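Local coordinates for PAP fimbrial major pilin protein (Escherichia coli, PDB 2UY6) that polymerizes into the thick right-handed helical rod of the P pilus, the surface fibre with which bacteria colonize the epithelium of specific host organs, at residues E57-D62 against G127-H132; T99-V104 against A135-S140. The protein carries 2 engineered substitutions. One frame throughout, in Å; residues are numbered along the deposited sequence.

Contact 1 of 2, residues E57-D62 against G127-H132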
ATOM      1  N   GLU B  57     -11.431 -12.396   4.010  1.00 31.47           N
ATOM      2  CA  GLU B  57     -10.803 -11.544   5.007  1.00 33.29           C
ATOM      3  C   GLU B  57      -9.797 -10.581   4.373  1.00 31.04           C
ATOM      4  O   GLU B  57      -8.864 -11.001   3.688  1.00 28.89           O
ATOM      5  CB  GLU B  57     -10.118 -12.399   6.086  1.00 36.49           C
ATOM      6  CG  GLU B  57      -9.168 -11.603   6.991  1.00 42.26           C
ATOM      7  CD  GLU B  57      -8.845 -12.297   8.314  1.00 45.06           C
ATOM      8  OE1 GLU B  57      -8.593 -13.524   8.320  1.00 46.43           O
ATOM      9  OE2 GLU B  57      -8.829 -11.602   9.353  1.00 46.04           O
ATOM     10  N   LEU B  58     -10.023  -9.287   4.594  1.00 30.83           N
ATOM     11  CA  LEU B  58      -9.148  -8.231   4.086  1.00 32.77           C
ATOM     12  C   LEU B  58      -8.061  -7.979   5.123  1.00 33.94           C
ATOM     13  O   LEU B  58      -8.356  -7.545   6.233  1.00 35.66           O
ATOM     14  CB  LEU B  58      -9.943  -6.942   3.854  1.00 28.98           C
ATOM     15  CG  LEU B  58     -11.095  -7.103   2.859  1.00 29.83           C
ATOM     16  CD1 LEU B  58     -11.909  -5.818   2.734  1.00 28.34           C
ATOM     17  CD2 LEU B  58     -10.520  -7.498   1.523  1.00 27.27           C
ATOM     18  N   VAL B  59      -6.809  -8.260   4.769  1.00 35.47           N
ATOM     19  CA  VAL B  59      -5.699  -8.057   5.699  1.00 36.85           C
ATOM     20  C   VAL B  59      -4.587  -7.158   5.154  1.00 36.72           C
ATOM     21  O   VAL B  59      -4.582  -6.782   3.980  1.00 36.28           O
ATOM     22  CB  VAL B  59      -5.076  -9.406   6.116  1.00 38.05           C
ATOM     23  CG1 VAL B  59      -6.125 -10.267   6.783  1.00 38.06           C
ATOM     24  CG2 VAL B  59      -4.499 -10.124   4.898  1.00 38.39           C
ATOM     25  N   ASN B  60      -3.649  -6.818   6.031  1.00 38.09           N
ATOM     26  CA  ASN B  60      -2.507  -5.973   5.689  1.00 37.31           C
ATOM     27  C   ASN B  60      -2.872  -4.651   5.031  1.00 37.00           C
ATOM     28  O   ASN B  60      -2.091  -4.109   4.255  1.00 37.65           O
ATOM     29  CB  ASN B  60      -1.527  -6.732   4.790  1.00 37.02           C
ATOM     30  CG  ASN B  60      -1.073  -8.045   5.404  1.00 40.29           C
ATOM     31  OD1 ASN B  60      -0.977  -8.171   6.625  1.00 41.73           O
ATOM     32  ND2 ASN B  60      -0.780  -9.025   4.557  1.00 42.21           N
ATOM     33  N   CYS B  61      -4.050  -4.126   5.338  1.00 35.96           N
ATOM     34  CA  CYS B  61      -4.455  -2.849   4.772  1.00 38.42           C
ATOM     35  C   CYS B  61      -5.362  -2.116   5.746  1.00 41.31           C
ATOM     36  O   CYS B  61      -5.714  -2.649   6.801  1.00 41.12           O
ATOM     37  CB  CYS B  61      -5.189  -3.054   3.444  1.00 38.24           C
ATOM     38  SG  CYS B  61      -6.728  -4.024   3.563  1.00 39.06           S
ATOM     39  N   ASP B  62      -5.716  -0.880   5.400  1.00 44.33           N
ATOM     40  CA  ASP B  62      -6.606  -0.081   6.227  1.00 46.13           C
ATOM     41  C   ASP B  62      -7.973  -0.355   5.641  1.00 46.73           C
ATOM     42  O   ASP B  62      -8.267   0.061   4.523  1.00 47.12           O
ATOM     43  CB  ASP B  62      -6.263   1.403   6.115  1.00 46.75           C
ATOM     44  N   GLY B 127     -16.869  -3.148  12.718  1.00 64.19           N
ATOM     45  CA  GLY B 127     -16.130  -3.978  13.647  1.00 60.85           C
ATOM     46  C   GLY B 127     -15.576  -5.257  13.050  1.00 59.98           C
ATOM     47  O   GLY B 127     -15.161  -6.151  13.786  1.00 60.75           O
ATOM     48  N   GLU B 128     -15.556  -5.358  11.724  1.00 57.55           N
ATOM     49  CA  GLU B 128     -15.042  -6.563  11.073  1.00 55.53           C
ATOM     50  C   GLU B 128     -14.209  -6.245   9.836  1.00 52.34           C
ATOM     51  O   GLU B 128     -14.318  -5.160   9.263  1.00 52.42           O
ATOM     52  CB  GLU B 128     -16.200  -7.480  10.672  1.00 56.95           C
ATOM     53  CG  GLU B 128     -17.153  -7.820  11.800  1.00 59.81           C
ATOM     54  CD  GLU B 128     -18.302  -8.699  11.337  1.00 62.59           C
ATOM     55  OE1 GLU B 128     -18.061  -9.885  11.020  1.00 63.53           O
ATOM     56  OE2 GLU B 128     -19.447  -8.202  11.282  1.00 63.83           O
ATOM     57  N   ASN B 129     -13.382  -7.201   9.422  1.00 47.88           N
ATOM     58  CA  ASN B 129     -12.536  -7.016   8.247  1.00 44.87           C
ATOM     59  C   ASN B 129     -12.804  -8.137   7.242  1.00 41.15           C
ATOM     60  O   ASN B 129     -11.972  -8.440   6.382  1.00 39.57           O
ATOM     61  CB  ASN B 129     -11.062  -7.020   8.653  1.00 44.69           C
ATOM     62  CG  ASN B 129     -10.630  -8.344   9.236  1.00 45.62           C
ATOM     63  OD1 ASN B 129     -11.226  -8.835  10.193  1.00 48.00           O
ATOM     64  ND2 ASN B 129      -9.592  -8.937   8.660  1.00 45.64           N
ATOM     65  N   VAL B 130     -13.977  -8.749   7.366  1.00 37.10           N
ATOM     66  CA  VAL B 130     -14.376  -9.838   6.486  1.00 32.67           C
ATOM     67  C   VAL B 130     -15.603  -9.442   5.687  1.00 31.78           C
ATOM     68  O   VAL B 130     -16.595  -8.967   6.252  1.00 30.80           O
ATOM     69  CB  VAL B 130     -14.728 -11.116   7.289  1.00 33.03           C
ATOM     70  CG1 VAL B 130     -15.188 -12.226   6.343  1.00 32.02           C
ATOM     71  CG2 VAL B 130     -13.535 -11.572   8.104  1.00 30.53           C
ATOM     72  N   LEU B 131     -15.528  -9.613   4.374  1.00 30.68           N
ATOM     73  CA  LEU B 131     -16.665  -9.321   3.511  1.00 31.09           C
ATOM     74  C   LEU B 131     -17.424 -10.647   3.477  1.00 31.68           C
ATOM     75  O   LEU B 131     -16.817 -11.706   3.281  1.00 31.74           O
ATOM     76  CB  LEU B 131     -16.192  -8.930   2.111  1.00 30.33           C
ATOM     77  CG  LEU B 131     -15.359  -7.645   2.027  1.00 30.32           C
ATOM     78  CD1 LEU B 131     -14.560  -7.619   0.729  1.00 30.25           C
ATOM     79  CD2 LEU B 131     -16.267  -6.440   2.127  1.00 29.45           C
ATOM     80  N   HIS B 132     -18.736 -10.596   3.690  1.00 31.83           N
ATOM     81  CA  HIS B 132     -19.552 -11.811   3.719  1.00 32.58           C
ATOM     82  C   HIS B 132     -20.428 -11.982   2.484  1.00 31.42           C
ATOM     83  O   HIS B 132     -21.130 -11.057   2.079  1.00 32.21           O
ATOM     84  CB  HIS B 132     -20.459 -11.812   4.958  1.00 35.13           C
ATOM     85  CG  HIS B 132     -19.734 -11.587   6.254  1.00 37.91           C
ATOM     86  ND1 HIS B 132     -18.966 -12.558   6.863  1.00 40.00           N
ATOM     87  CD2 HIS B 132     -19.692 -10.508   7.074  1.00 37.75           C
ATOM     88  CE1 HIS B 132     -18.487 -12.090   8.003  1.00 38.65           C
ATOM     89  NE2 HIS B 132     -18.912 -10.848   8.154  1.00 39.22           N
TER
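The side-chain amide of N129 bridges to both E57 and L58 through one nitrogen. ND2 of N129 gives one hydrogen to OE2 of E57 at 2.9 Å and the other to the backbone O of L58 at 3.1 Å. Both acceptors lie in the amide plane, and together they fix its rotation. At E57 the bond uses the anti lone pair of OE2, with carboxylate and amide planes 53° apart; at L58 the donor stands above the carbonyl plane. CG of N129 sits between its own backbone N and carbonyl carbon (chi1 64°), which brings the amide back toward strand 52-59. The backbone O of N129 receives N of L58 at 2.8 Å. This backbone bond carries the antiparallel pairing of strands 52-59 and 130-139 in the immunoglobulin-like pilin fold to the residue just before strand 130-139, and the two amide bonds reinforce it. Within the strands, E57 and V130 form a non-hydrogen-bonded pair and put CB of E57 4.1 Å from CG2 of V130. On the buried side, CD1 of L58 meets CD1 of L131 at 3.8 Å, beside F66 and L124. Past the strand end, C61 forms the disulfide with C22.

Contact 2 of 2, residues T99-V104 against A135-S140. Engineered in segment 99-104: L101 (natural residue Thr).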
ATOM      1  N   THR B  99     -21.251 -30.466 -16.043  1.00 41.96           N
ATOM      2  CA  THR B  99     -22.360 -30.973 -15.249  1.00 41.15           C
ATOM      3  C   THR B  99     -23.639 -30.209 -15.550  1.00 40.36           C
ATOM      4  O   THR B  99     -24.731 -30.677 -15.243  1.00 42.81           O
ATOM      5  CB  THR B  99     -22.079 -30.842 -13.741  1.00 42.58           C
ATOM      6  OG1 THR B  99     -21.824 -29.467 -13.421  1.00 43.87           O
ATOM      7  CG2 THR B  99     -20.882 -31.696 -13.336  1.00 41.14           C
ATOM      8  N   GLY B 100     -23.506 -29.035 -16.155  1.00 38.58           N
ATOM      9  CA  GLY B 100     -24.676 -28.230 -16.456  1.00 35.56           C
ATOM     10  C   GLY B 100     -25.030 -27.296 -15.305  1.00 34.70           C
ATOM     11  O   GLY B 100     -26.010 -26.551 -15.368  1.00 35.68           O
ATOM     12  N   LEU B 101     -24.234 -27.328 -14.244  1.00 31.66           N
ATOM     13  CA  LEU B 101     -24.495 -26.472 -13.099  1.00 30.51           C
ATOM     14  C   LEU B 101     -23.853 -25.090 -13.231  1.00 31.06           C
ATOM     15  O   LEU B 101     -22.933 -24.877 -14.028  1.00 31.78           O
ATOM     16  CB  LEU B 101     -23.992 -27.151 -11.827  1.00 28.77           C
ATOM     17  CG  LEU B 101     -24.505 -28.575 -11.599  1.00 26.87           C
ATOM     18  CD1 LEU B 101     -23.873 -29.148 -10.332  1.00 21.95           C
ATOM     19  CD2 LEU B 101     -26.025 -28.564 -11.501  1.00 24.10           C
ATOM     20  N   ALA B 102     -24.356 -24.153 -12.436  1.00 30.17           N
ATOM     21  CA  ALA B 102     -23.862 -22.783 -12.413  1.00 27.88           C
ATOM     22  C   ALA B 102     -23.821 -22.312 -10.954  1.00 27.29           C
ATOM     23  O   ALA B 102     -24.558 -22.832 -10.108  1.00 25.57           O
ATOM     24  CB  ALA B 102     -24.782 -21.891 -13.226  1.00 27.02           C
ATOM     25  N   ILE B 103     -22.959 -21.341 -10.656  1.00 26.05           N
ATOM     26  CA  ILE B 103     -22.845 -20.821  -9.299  1.00 24.83           C
ATOM     27  C   ILE B 103     -23.340 -19.387  -9.201  1.00 25.41           C
ATOM     28  O   ILE B 103     -23.018 -18.546 -10.038  1.00 24.74           O
ATOM     29  CB  ILE B 103     -21.394 -20.873  -8.785  1.00 25.41           C
ATOM     30  CG1 ILE B 103     -20.918 -22.325  -8.718  1.00 22.49           C
ATOM     31  CG2 ILE B 103     -21.307 -20.226  -7.393  1.00 25.06           C
ATOM     32  CD1 ILE B 103     -19.495 -22.482  -8.224  1.00 20.05           C
ATOM     33  N   VAL B 104     -24.121 -19.129  -8.159  1.00 25.46           N
ATOM     34  CA  VAL B 104     -24.700 -17.819  -7.894  1.00 25.89           C
ATOM     35  C   VAL B 104     -24.172 -17.294  -6.551  1.00 27.09           C
ATOM     36  O   VAL B 104     -24.136 -18.027  -5.559  1.00 26.96           O
ATOM     37  CB  VAL B 104     -26.244 -17.931  -7.872  1.00 26.37           C
ATOM     38  CG1 VAL B 104     -26.860 -16.793  -7.077  1.00 28.14           C
ATOM     39  CG2 VAL B 104     -26.767 -17.919  -9.302  1.00 26.66           C
ATOM     40  N   ALA B 135     -22.892 -18.488  -1.490  1.00 23.46           N
ATOM     41  CA  ALA B 135     -22.886 -19.036  -2.830  1.00 22.30           C
ATOM     42  C   ALA B 135     -23.722 -20.298  -2.893  1.00 22.23           C
ATOM     43  O   ALA B 135     -23.657 -21.148  -2.000  1.00 21.09           O
ATOM     44  CB  ALA B 135     -21.456 -19.327  -3.260  1.00 19.58           C
ATOM     45  N   VAL B 136     -24.504 -20.410  -3.960  1.00 23.33           N
ATOM     46  CA  VAL B 136     -25.363 -21.569  -4.177  1.00 27.83           C
ATOM     47  C   VAL B 136     -25.119 -22.164  -5.555  1.00 28.47           C
ATOM     48  O   VAL B 136     -24.831 -21.449  -6.517  1.00 29.59           O
ATOM     49  CB  VAL B 136     -26.864 -21.196  -4.088  1.00 27.98           C
ATOM     50  CG1 VAL B 136     -27.243 -20.839  -2.657  1.00 29.30           C
ATOM     51  CG2 VAL B 136     -27.149 -20.023  -5.008  1.00 31.14           C
ATOM     52  N   VAL B 137     -25.227 -23.480  -5.646  1.00 29.44           N
ATOM     53  CA  VAL B 137     -25.051 -24.175  -6.913  1.00 30.73           C
ATOM     54  C   VAL B 137     -26.442 -24.539  -7.442  1.00 31.01           C
ATOM     55  O   VAL B 137     -27.316 -24.943  -6.671  1.00 31.72           O
ATOM     56  CB  VAL B 137     -24.231 -25.470  -6.728  1.00 30.65           C
ATOM     57  CG1 VAL B 137     -24.150 -26.236  -8.048  1.00 30.33           C
ATOM     58  CG2 VAL B 137     -22.843 -25.126  -6.222  1.00 29.87           C
ATOM     59  N   LYS B 138     -26.660 -24.376  -8.742  1.00 31.35           N
ATOM     60  CA  LYS B 138     -27.952 -24.724  -9.321  1.00 32.17           C
ATOM     61  C   LYS B 138     -27.828 -25.048 -10.800  1.00 32.63           C
ATOM     62  O   LYS B 138     -26.780 -24.827 -11.403  1.00 31.17           O
ATOM     63  CB  LYS B 138     -28.960 -23.591  -9.120  1.00 30.68           C
ATOM     64  CG  LYS B 138     -28.767 -22.389 -10.017  1.00 31.52           C
ATOM     65  CD  LYS B 138     -29.751 -21.301  -9.641  1.00 33.20           C
ATOM     66  CE  LYS B 138     -29.887 -20.276 -10.736  1.00 36.02           C
ATOM     67  NZ  LYS B 138     -30.449 -20.905 -11.964  1.00 37.94           N
ATOM     68  N   LYS B 139     -28.898 -25.593 -11.372  1.00 34.37           N
ATOM     69  CA  LYS B 139     -28.900 -25.931 -12.784  1.00 35.37           C
ATOM     70  C   LYS B 139     -28.742 -24.625 -13.542  1.00 35.67           C
ATOM     71  O   LYS B 139     -29.299 -23.603 -13.150  1.00 34.28           O
ATOM     72  CB  LYS B 139     -30.213 -26.612 -13.178  1.00 36.21           C
ATOM     73  CG  LYS B 139     -30.233 -27.092 -14.625  1.00 39.27           C
ATOM     74  CD  LYS B 139     -31.474 -27.914 -14.948  1.00 40.15           C
ATOM     75  CE  LYS B 139     -32.738 -27.080 -14.868  1.00 38.87           C
ATOM     76  NZ  LYS B 139     -33.946 -27.896 -15.193  1.00 41.39           N
ATOM     77  N   SER B 140     -27.960 -24.667 -14.613  1.00 37.12           N
ATOM     78  CA  SER B 140     -27.702 -23.502 -15.444  1.00 37.57           C
ATOM     79  C   SER B 140     -28.987 -22.980 -16.055  1.00 38.98           C
ATOM     80  O   SER B 140     -29.920 -23.742 -16.276  1.00 40.13           O
ATOM     81  CB  SER B 140     -26.732 -23.874 -16.561  1.00 36.69           C
ATOM     82  OG  SER B 140     -26.689 -22.860 -17.539  1.00 37.81           O
TER
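A102 and K138 face each other as a hydrogen-bonded antiparallel pair: N of A102 donates to O of K138 at 2.7 Å, and N of K138 returns a bond to O of A102. V104 and V136 repeat this two-bond pattern two residues further on. Beyond the other end, N of S140 reaches O of G100 at 2.8 Å, carrying the pairing past the last strand residue, K139; G100 itself stands just before strand 101-106 begins. The strand segments run antiparallel with 147° between their directions.

A102, V104, V136 and K138 share one face of the sheet. There the V104 and V136 side chains lie side by side and point the same way, CB of V104 being 3.7 Å from CG2 of V136. The aliphatic part of K138 slants past V104, with CE 4.2 Å from its CG2. A bend at the chain's end (chi4 63°) turns NZ of K138 back to O of K139, 3.2 Å away, and NZ also forms a salt bridge with E92.

I103 and V137 occupy the other face as a non-hydrogen-bonded pair, CG1 of I103 lying 4.2 Å from CG2 of V137. With CG1 turned anti to its backbone N (chi1 176°), V137 puts that methyl 3.7 Å from CD1 of the engineered L101.

Further out, A102 and S140 touch V86 of strand 77-86, and K139 makes a salt bridge with E44 of helix 40-45. Within the antiparallel sheet, strand 130-139 is central; strand 101-106 lies between it and the short strand 93-94, outermost on that side within this chain, to which I103 is joined by backbone hydrogen bonding.

Contacts 1 and 2 lie on opposite sides of the chain's centre, their own centres 28 Å apart, yet both use strand 130-139 and belong to one antiparallel sheet. Contact 1 joins the start of that strand to the end of strand 52-59, whereas contact 2 joins its far end to the start of strand 101-106. Along the chain the segments come in the order 57-62, 99-104, 127-132, 135-140, so the two contacts interleave. Strand 130-139 thus takes a neighbour on each flank and ties regions distant in sequence into the single immunoglobulin-like pilin domain, the unit that is repeated along the rod.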